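PDB 6VAP: thioesterase from Streptomyces sp. WAC02707, which probably hydrolyses the thioesters of aberrant or stalled acyl groups on carrier proteins of the borrelidin polyketide synthase, as a type II thioesterase of the alpha/beta-hydrolase fold. Local coordinates for residues Arg15-Ala20 against Ser36-His41. Residues are numbered along the deposited sequence; the frame is centred on the assembly and turned at random.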
# COMPACT_ATOMS: atom_id res chain seq x y z
N ARG A 15 0.00 -9.60 -9.12
CA ARG A 15 0.33 -9.38 -10.53
C ARG A 15 1.82 -9.07 -10.63
O ARG A 15 2.30 -8.10 -10.03
CB ARG A 15 -0.51 -8.24 -11.10
CG ARG A 15 -2.02 -8.39 -10.87
CD ARG A 15 -2.55 -9.64 -11.58
NE ARG A 15 -3.84 -10.06 -11.03
CZ ARG A 15 -5.02 -9.75 -11.55
NH1 ARG A 15 -5.10 -9.02 -12.65
NH2 ARG A 15 -6.13 -10.20 -10.96
N GLN A 16 2.53 -9.87 -11.41
CA GLN A 16 3.96 -9.70 -11.67
C GLN A 16 4.07 -9.23 -13.11
O GLN A 16 3.93 -10.02 -14.05
CB GLN A 16 4.68 -11.03 -11.43
CG GLN A 16 6.19 -10.97 -11.62
CD GLN A 16 6.85 -12.32 -11.46
OE1 GLN A 16 6.18 -13.34 -11.39
NE2 GLN A 16 8.17 -12.34 -11.41
N TYR A 17 4.35 -7.94 -13.29
CA TYR A 17 4.31 -7.36 -14.62
C TYR A 17 5.59 -7.58 -15.40
O TYR A 17 5.54 -7.61 -16.63
CB TYR A 17 4.00 -5.87 -14.49
CG TYR A 17 2.60 -5.60 -14.00
CD1 TYR A 17 1.49 -6.10 -14.70
CD2 TYR A 17 2.38 -4.81 -12.88
CE1 TYR A 17 0.20 -5.86 -14.25
CE2 TYR A 17 1.10 -4.58 -12.41
CZ TYR A 17 0.01 -5.09 -13.10
OH TYR A 17 -1.27 -4.86 -12.65
N ARG A 18 6.73 -7.70 -14.74
CA ARG A 18 8.01 -7.87 -15.40
C ARG A 18 8.78 -9.05 -14.82
O ARG A 18 8.59 -9.41 -13.66
CB ARG A 18 8.84 -6.59 -15.28
CG ARG A 18 8.22 -5.36 -15.92
CD ARG A 18 8.43 -5.32 -17.42
NE ARG A 18 8.06 -4.03 -17.99
CZ ARG A 18 6.84 -3.72 -18.44
NH1 ARG A 18 5.87 -4.62 -18.39
NH2 ARG A 18 6.61 -2.52 -18.94
N PRO A 19 9.67 -9.64 -15.61
CA PRO A 19 10.52 -10.70 -15.05
C PRO A 19 11.55 -10.13 -14.10
O PRO A 19 12.01 -8.99 -14.26
CB PRO A 19 11.19 -11.33 -16.27
CG PRO A 19 10.54 -10.70 -17.50
CD PRO A 19 9.92 -9.40 -17.04
N ALA A 20 11.95 -10.94 -13.14
CA ALA A 20 12.91 -10.52 -12.13
C ALA A 20 14.00 -11.58 -11.99
O ALA A 20 13.75 -12.78 -12.15
CB ALA A 20 12.23 -10.29 -10.79
N SER A 36 -5.91 -0.00 -8.63
CA SER A 36 -5.73 -1.36 -9.14
C SER A 36 -4.25 -1.68 -9.18
O SER A 36 -3.40 -0.78 -9.04
CB SER A 36 -6.35 -1.53 -10.53
OG SER A 36 -7.71 -1.13 -10.54
N ALA A 37 -3.95 -2.97 -9.39
CA ALA A 37 -2.56 -3.40 -9.50
C ALA A 37 -1.83 -2.70 -10.63
O ALA A 37 -0.62 -2.48 -10.54
CB ALA A 37 -2.48 -4.90 -9.68
N THR A 38 -2.55 -2.36 -11.72
CA THR A 38 -1.91 -1.71 -12.85
C THR A 38 -1.28 -0.37 -12.46
O THR A 38 -0.41 0.13 -13.18
CB THR A 38 -2.92 -1.50 -13.99
OG1 THR A 38 -4.13 -0.94 -13.46
CG2 THR A 38 -3.24 -2.80 -14.66
N PHE A 39 -1.75 0.23 -11.37
CA PHE A 39 -1.17 1.49 -10.90
C PHE A 39 0.34 1.37 -10.70
O PHE A 39 1.09 2.34 -10.89
CB PHE A 39 -1.84 1.89 -9.59
CG PHE A 39 -1.23 3.09 -8.94
CD1 PHE A 39 -1.53 4.37 -9.39
CD2 PHE A 39 -0.40 2.96 -7.85
CE1 PHE A 39 -0.98 5.48 -8.78
CE2 PHE A 39 0.14 4.06 -7.24
CZ PHE A 39 -0.13 5.31 -7.71
N TYR A 40 0.83 0.18 -10.33
CA TYR A 40 2.25 -0.01 -10.04
C TYR A 40 3.07 -0.51 -11.23
O TYR A 40 4.24 -0.87 -11.05
CB TYR A 40 2.39 -0.97 -8.89
CG TYR A 40 2.03 -0.33 -7.57
CD1 TYR A 40 2.84 0.65 -7.02
CD2 TYR A 40 0.88 -0.71 -6.87
CE1 TYR A 40 2.53 1.25 -5.77
CE2 TYR A 40 0.54 -0.10 -5.67
CZ TYR A 40 1.35 0.86 -5.13
OH TYR A 40 1.08 1.41 -3.93
N HIS A 41 2.51 -0.49 -12.43
CA HIS A 41 3.29 -0.87 -13.60
C HIS A 41 4.55 -0.02 -13.77
O HIS A 41 5.62 -0.59 -14.05
CB HIS A 41 2.42 -0.79 -14.86
CG HIS A 41 2.68 -1.88 -15.84
ND1 HIS A 41 1.67 -2.66 -16.37
CD2 HIS A 41 3.83 -2.32 -16.40
CE1 HIS A 41 2.19 -3.53 -17.22
NE2 HIS A 41 3.50 -3.34 -17.25
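At the 14-15 edge of the alpha/beta-hydrolase sheet, the chain leaving that short outer strand packs against the 3-10 turn, residues 37-39, that leads into helix 41-47, and Y17 and H41 bring the two together as an offset stack. Their ring centroids lie 4.3 Å apart with the planes only 15° from parallel. Y17 CG sits over the centre of the imidazole, whereas H41 ND1 lies nearer the rim of the phenol face. The CB of Y17 adds a CH-pi contact, 4.0 Å from the H41 ring centroid and 18° off its normal. With CG anti to its carbonyl carbon (chi1 -69°), Y17 carries its ring along the 3-10 turn, and the far end meets the backbone between A37 and T38. There Y17 CE2 approaches A37 O to 3.3 Å, and Y17 OH stands 3.0 Å from T38 N at an angle too poor for a hydrogen bond; A37 O already accepts a hydrogen bond from Y40 N within the turn. A37 CB also touches R15 CG at 3.7 Å, while the R15 guanidinium turns elsewhere, to the V12 carbonyl and a salt bridge with D63. R18, poorly ordered and touching a crystal neighbour, bends at chi2 and brings NH1 to 2.9 Å from H41 NE2, at the edge of the imidazole, the guanidinium plane being steeply inclined to it. A44 of helix 41-47 and A55 of strand 52-56 also touch Y17. The union therefore rests mainly on ring stacking and apolar contact; if R18 keeps this position in solution, its charge would probably favour a neutral H41.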